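Side-chain contacts in fumarate lyase (Mesorhizobium sp., PDB 3C8T), which is a member of the fumarate lyase family, a largely helical protein that assembles from four chains: residues A[13-16]-A[17-20]; A[375-379]-A[380-384]. One frame throughout, in Å; residues are numbered along the deposited sequence.

Overall arrangement
Both contacts are local, each made by side chains a few residues apart where a helix starts, but they lie on opposite sides of the chain's centre, their own centres about 61 Å apart. Contact 1 is partly buried: the first turn of helix 15-20 sets Asp14 and Met17 against helices 104-140 and 315-344 and keeps its Asp15-Arg18 salt bridge on the exposed side. Contact 2 is a surface contact, its centre about 47 Å from the centre of the chain, at the break between helices 366-377 and 379-395. The helix start follows an aspartate with a capping side chain in contact 1, and a glycine in contact 2, where Arg379 also reaches a second subunit.

Contact 1: residues A[13-16]-A[17-20]; sequences ADDK and MREL
The guanidinium of Arg18 meets the carboxylate of Asp15 at its edge, the two planes 49° apart. Arg18 NH1 lies 2.9 Å from Asp15 OD1, a hydrogen-bonded salt bridge; the oxygen sits near the guanidinium plane, whereas the nitrogen approaches it from above the carboxylate plane. With an N-H...O angle of 139° the bond is bent. The two side chains run alongside each other in the same direction, both with CG anti to the carbonyl carbon, and a bend at chi3 brings the arginine's head back to the acid. Arg18 CD also passes 4.2 Å from Ala13 CB.

The helix opens with three successive backbone bonds, Arg18 N to Asp14 O (2.8 Å), Glu19 N to Asp15 O (2.8 Å) and Leu20 N to Lys16 O (3.0 Å). Asp14 is the N-cap: its OD1 accepts a weak bond from Lys16 N at 3.0 Å. Its side chain crosses that of Met17 at about a right angle, with Asp14 CB 3.9 Å from Met17 CB.

Asp14 OD2 points into the fold, where Ser333 and Arg126 bind it, so the capping residue also ties the helix start to its surroundings. Met17 packs on Leu122 and Ile123 of helix 104-140 and on Phe329 of helix 315-344, so helix 15-20 packs against both.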
ATOM      1  N   ALA A  13      16.650 -11.071  -4.628  1.00 38.01           N
ATOM      2  CA  ALA A  13      15.865 -12.181  -5.230  1.00 37.80           C
ATOM      3  C   ALA A  13      16.673 -13.503  -5.337  1.00 37.54           C
ATOM      4  O   ALA A  13      17.889 -13.493  -5.591  1.00 36.69           O
ATOM      5  CB  ALA A  13      15.306 -11.762  -6.588  1.00 37.42           C
ATOM      6  N   ASP A  14      16.000 -14.628  -5.100  1.00 37.19           N
ATOM      7  CA  ASP A  14      16.649 -15.957  -5.085  1.00 37.01           C
ATOM      8  C   ASP A  14      16.629 -16.558  -6.492  1.00 38.10           C
ATOM      9  O   ASP A  14      15.570 -16.702  -7.095  1.00 37.33           O
ATOM     10  CB  ASP A  14      15.963 -16.882  -4.067  1.00 36.41           C
ATOM     11  CG  ASP A  14      16.562 -18.312  -4.030  1.00 37.48           C
ATOM     12  OD1 ASP A  14      17.599 -18.572  -4.687  1.00 38.26           O
ATOM     13  OD2 ASP A  14      15.964 -19.183  -3.343  1.00 34.73           O
ATOM     14  N   ASP A  15      17.816 -16.872  -7.013  1.00 39.06           N
ATOM     15  CA  ASP A  15      17.981 -17.472  -8.349  1.00 40.22           C
ATOM     16  C   ASP A  15      17.301 -18.837  -8.506  1.00 39.31           C
ATOM     17  O   ASP A  15      16.714 -19.109  -9.555  1.00 39.63           O
ATOM     18  CB  ASP A  15      19.470 -17.583  -8.697  1.00 41.64           C
ATOM     19  CG  ASP A  15      20.062 -16.252  -9.132  1.00 45.44           C
ATOM     20  OD1 ASP A  15      19.352 -15.219  -9.100  1.00 46.63           O
ATOM     21  OD2 ASP A  15      21.245 -16.249  -9.538  1.00 50.87           O
ATOM     22  N   LYS A  16      17.374 -19.678  -7.480  1.00 38.70           N
ATOM     23  CA  LYS A  16      16.629 -20.943  -7.462  1.00 39.02           C
ATOM     24  C   LYS A  16      15.116 -20.741  -7.599  1.00 38.93           C
ATOM     25  O   LYS A  16      14.418 -21.486  -8.313  1.00 39.40           O
ATOM     26  CB  LYS A  16      16.907 -21.683  -6.177  1.00 39.46           C
ATOM     27  CG  LYS A  16      18.301 -22.237  -6.098  1.00 41.13           C
ATOM     28  CD  LYS A  16      18.418 -23.078  -4.844  1.00 45.17           C
ATOM     29  CE  LYS A  16      19.769 -23.794  -4.788  1.00 47.03           C
ATOM     30  NZ  LYS A  16      20.885 -22.811  -4.573  1.00 46.74           N
ATOM     31  N   MET A  17      14.626 -19.694  -6.954  1.00 38.15           N
ATOM     32  CA  MET A  17      13.227 -19.364  -6.989  1.00 38.12           C
ATOM     33  C   MET A  17      12.873 -18.704  -8.326  1.00 38.57           C
ATOM     34  O   MET A  17      11.815 -18.944  -8.868  1.00 38.77           O
ATOM     35  CB  MET A  17      12.875 -18.535  -5.746  1.00 37.27           C
ATOM     36  CG  MET A  17      11.442 -18.569  -5.346  1.00 33.93           C
ATOM     37  SD  MET A  17      10.709 -20.136  -4.963  1.00 23.05           S
ATOM     38  CE  MET A  17      10.738 -20.108  -3.159  1.00 29.06           C
ATOM     39  N   ARG A  18      13.796 -17.948  -8.902  1.00 39.53           N
ATOM     40  CA  ARG A  18      13.667 -17.532 -10.299  1.00 41.30           C
ATOM     41  C   ARG A  18      13.704 -18.688 -11.345  1.00 41.90           C
ATOM     42  O   ARG A  18      12.977 -18.641 -12.350  1.00 43.17           O
ATOM     43  CB  ARG A  18      14.708 -16.459 -10.644  1.00 41.55           C
ATOM     44  CG  ARG A  18      14.492 -15.163  -9.859  1.00 44.60           C
ATOM     45  CD  ARG A  18      15.703 -14.239  -9.929  1.00 50.33           C
ATOM     46  NE  ARG A  18      15.841 -13.602 -11.241  1.00 53.46           N
ATOM     47  CZ  ARG A  18      16.943 -13.649 -11.986  1.00 57.59           C
ATOM     48  NH1 ARG A  18      18.028 -14.290 -11.544  1.00 59.30           N
ATOM     49  NH2 ARG A  18      16.972 -13.049 -13.172  1.00 57.18           N
ATOM     50  N   GLU A  19      14.530 -19.709 -11.134  1.00 41.90           N
ATOM     51  CA  GLU A  19      14.527 -20.848 -12.060  1.00 43.57           C
ATOM     52  C   GLU A  19      13.185 -21.557 -11.984  1.00 41.53           C
ATOM     53  O   GLU A  19      12.570 -21.844 -13.000  1.00 41.09           O
ATOM     54  CB  GLU A  19      15.675 -21.834 -11.813  1.00 42.99           C
ATOM     55  CG  GLU A  19      15.745 -22.911 -12.946  1.00 48.65           C
ATOM     56  CD  GLU A  19      16.988 -23.814 -12.883  1.00 49.85           C
ATOM     57  OE1 GLU A  19      18.001 -23.496 -13.559  1.00 58.55           O
ATOM     58  OE2 GLU A  19      16.955 -24.843 -12.150  1.00 58.79           O
ATOM     59  N   LEU A  20      12.726 -21.797 -10.761  1.00 40.53           N
ATOM     60  CA  LEU A  20      11.392 -22.310 -10.524  1.00 39.85           C
ATOM     61  C   LEU A  20      10.214 -21.608 -11.248  1.00 39.20           C
ATOM     62  O   LEU A  20       9.292 -22.275 -11.700  1.00 40.15           O
ATOM     63  CB  LEU A  20      11.137 -22.330  -9.041  1.00 39.42           C
ATOM     64  CG  LEU A  20       9.723 -22.758  -8.712  1.00 42.19           C
ATOM     65  CD1 LEU A  20       9.462 -24.219  -9.157  1.00 43.77           C
ATOM     66  CD2 LEU A  20       9.478 -22.536  -7.222  1.00 42.90           C
TER

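Contact 2: residues A[375-379]-A[380-384]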
ATOM      1  N   PRO A 375      10.390  -3.016  50.695  1.00 46.59           N
ATOM      2  CA  PRO A 375      10.022  -3.585  52.002  1.00 47.56           C
ATOM      3  C   PRO A 375      10.393  -2.733  53.237  1.00 47.91           C
ATOM      4  O   PRO A 375       9.794  -2.942  54.294  1.00 47.56           O
ATOM      5  CB  PRO A 375      10.767  -4.932  52.038  1.00 47.25           C
ATOM      6  CG  PRO A 375      10.956  -5.299  50.627  1.00 47.50           C
ATOM      7  CD  PRO A 375      11.149  -3.984  49.878  1.00 47.01           C
ATOM      8  N   HIS A 376      11.351  -1.804  53.103  1.00 47.54           N
ATOM      9  CA  HIS A 376      11.820  -0.998  54.238  1.00 47.80           C
ATOM     10  C   HIS A 376      11.094   0.337  54.341  1.00 47.22           C
ATOM     11  O   HIS A 376      10.691   0.764  55.428  1.00 47.46           O
ATOM     12  CB  HIS A 376      13.337  -0.747  54.167  1.00 47.90           C
ATOM     13  CG  HIS A 376      14.152  -1.997  54.186  1.00 50.10           C
ATOM     14  ND1 HIS A 376      14.575  -2.593  55.356  1.00 51.39           N
ATOM     15  CD2 HIS A 376      14.606  -2.781  53.177  1.00 51.14           C
ATOM     16  CE1 HIS A 376      15.247  -3.696  55.067  1.00 52.32           C
ATOM     17  NE2 HIS A 376      15.281  -3.831  53.752  1.00 51.85           N
ATOM     18  N   THR A 377      10.929   0.994  53.210  1.00 46.56           N
ATOM     19  CA  THR A 377      10.395   2.343  53.197  1.00 46.10           C
ATOM     20  C   THR A 377       8.946   2.396  52.747  1.00 46.18           C
ATOM     21  O   THR A 377       8.313   3.428  52.879  1.00 45.81           O
ATOM     22  CB  THR A 377      11.181   3.214  52.192  1.00 46.21           C
ATOM     23  OG1 THR A 377      11.132   2.581  50.900  1.00 45.80           O
ATOM     24  CG2 THR A 377      12.636   3.385  52.637  1.00 44.50           C
ATOM     25  N   GLY A 378       8.443   1.306  52.169  1.00 46.13           N
ATOM     26  CA  GLY A 378       7.228   1.394  51.351  1.00 46.28           C
ATOM     27  C   GLY A 378       7.566   1.675  49.888  1.00 46.46           C
ATOM     28  O   GLY A 378       8.705   1.991  49.562  1.00 46.56           O
ATOM     29  N   ARG A 379       6.570   1.586  49.012  1.00 46.53           N
ATOM     30  CA  ARG A 379       6.795   1.452  47.567  1.00 46.72           C
ATOM     31  C   ARG A 379       6.997   2.775  46.831  1.00 47.22           C
ATOM     32  O   ARG A 379       7.960   2.919  46.078  1.00 46.65           O
ATOM     33  CB  ARG A 379       5.642   0.681  46.921  1.00 46.63           C
ATOM     34  CG  ARG A 379       5.890   0.221  45.510  1.00 45.24           C
ATOM     35  CD  ARG A 379       4.790  -0.720  45.090  1.00 43.86           C
ATOM     36  NE  ARG A 379       4.829  -0.958  43.649  1.00 43.83           N
ATOM     37  CZ  ARG A 379       3.854  -1.537  42.957  1.00 39.67           C
ATOM     38  NH1 ARG A 379       2.734  -1.940  43.571  1.00 35.39           N
ATOM     39  NH2 ARG A 379       4.015  -1.708  41.655  1.00 35.03           N
ATOM     40  N   LYS A 380       6.058   3.705  47.021  1.00 47.23           N
ATOM     41  CA  LYS A 380       6.170   5.067  46.503  1.00 48.02           C
ATOM     42  C   LYS A 380       7.443   5.749  47.060  1.00 47.75           C
ATOM     43  O   LYS A 380       8.194   6.410  46.320  1.00 48.03           O
ATOM     44  CB  LYS A 380       4.898   5.864  46.865  1.00 48.81           C
ATOM     45  CG  LYS A 380       4.932   7.399  46.593  1.00 50.43           C
ATOM     46  CD  LYS A 380       4.654   7.756  45.123  1.00 55.91           C
ATOM     47  CE  LYS A 380       3.952   9.129  44.974  1.00 58.05           C
ATOM     48  NZ  LYS A 380       4.832  10.288  45.351  1.00 58.10           N
ATOM     49  N   GLU A 381       7.681   5.562  48.357  1.00 46.94           N
ATOM     50  CA  GLU A 381       8.849   6.118  49.035  1.00 46.79           C
ATOM     51  C   GLU A 381      10.152   5.586  48.426  1.00 45.77           C
ATOM     52  O   GLU A 381      11.065   6.357  48.148  1.00 45.26           O
ATOM     53  CB  GLU A 381       8.778   5.831  50.545  1.00 46.87           C
ATOM     54  CG  GLU A 381       7.514   6.437  51.271  1.00 50.19           C
ATOM     55  CD  GLU A 381       6.160   5.724  50.940  1.00 53.31           C
ATOM     56  OE1 GLU A 381       6.110   4.480  50.749  1.00 51.25           O
ATOM     57  OE2 GLU A 381       5.132   6.439  50.864  1.00 55.88           O
ATOM     58  N   ALA A 382      10.224   4.272  48.213  1.00 45.20           N
ATOM     59  CA  ALA A 382      11.399   3.647  47.608  1.00 45.14           C
ATOM     60  C   ALA A 382      11.623   4.217  46.222  1.00 45.46           C
ATOM     61  O   ALA A 382      12.745   4.569  45.862  1.00 45.93           O
ATOM     62  CB  ALA A 382      11.235   2.121  47.530  1.00 44.51           C
ATOM     63  N   HIS A 383      10.555   4.302  45.435  1.00 45.81           N
ATOM     64  CA  HIS A 383      10.621   4.929  44.111  1.00 46.64           C
ATOM     65  C   HIS A 383      11.101   6.384  44.146  1.00 45.75           C
ATOM     66  O   HIS A 383      11.972   6.779  43.360  1.00 45.53           O
ATOM     67  CB  HIS A 383       9.276   4.838  43.411  1.00 47.25           C
ATOM     68  CG  HIS A 383       9.282   5.433  42.045  1.00 51.77           C
ATOM     69  ND1 HIS A 383       9.121   6.789  41.822  1.00 54.81           N
ATOM     70  CD2 HIS A 383       9.442   4.862  40.826  1.00 54.01           C
ATOM     71  CE1 HIS A 383       9.177   7.026  40.522  1.00 55.82           C
ATOM     72  NE2 HIS A 383       9.380   5.876  39.897  1.00 57.08           N
ATOM     73  N   ASP A 384      10.564   7.174  45.065  1.00 45.49           N
ATOM     74  CA  ASP A 384      10.997   8.568  45.171  1.00 45.55           C
ATOM     75  C   ASP A 384      12.458   8.733  45.564  1.00 44.09           C
ATOM     76  O   ASP A 384      13.164   9.541  44.957  1.00 43.79           O
ATOM     77  CB  ASP A 384      10.075   9.392  46.081  1.00 46.77           C
ATOM     78  CG  ASP A 384       8.702   9.658  45.437  1.00 49.05           C
ATOM     79  OD1 ASP A 384       8.651  10.269  44.348  1.00 50.91           O
ATOM     80  OD2 ASP A 384       7.674   9.264  46.028  1.00 51.43           O
TER
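Thr377 meets the turn that follows it by van der Waals contact: its CB lies 3.9 Å from Glu381 CB, and its OG1 comes within 3.4 Å of Ala382 CB. The Glu381 chain, bent at chi2 (72°), folds back over the Thr377 carbonyl and brings OE1 to 3.3 Å from Gly378 C. Here two acceptors face each other, Thr377 O and Glu381 OE1 being 3.2 Å apart, so this approach is no hydrogen bond.

Hydrogen bonding converges on Gly378 O, which takes two donors. Thr377 OG1 gives the first, at 2.8 Å, in the carbonyl plane and on a lone pair; the hydroxyl is placed for it by a chi1 of 56°, between backbone N and carbonyl carbon. Ala382 N gives the second, at 3.1 Å and tilted from that plane. His383 N to Arg379 O (3.0 Å) continues the new helix.

Charge pairing lies one turn along, in a salt bridge from Lys380 NZ to Asp384 OD2 (3.1 Å), taken on the syn lone pair of the carboxylate oxygen, the lysine chain curling round through successive bends.

The backbone explains the break: Gly378, the first residue past helix 366-377, stands at the N-cap of helix 379-395. Its positive phi (90°) suits glycine, which has no CB to meet the preceding carbonyl oxygen. Ala382 packs back on Leu373 and Ala374, and His383 on Met370, so the start of the second helix packs on the end of the first. His376 touches Pro413 and Leu414 of helix 408-414, while Arg379, extended from CG to NE, gives hydrogen bonds to Lys96 O, Leu98 O and His99 O of the second subunit and packs on Trp100 of that subunit, joining this helix corner to the neighbouring chain.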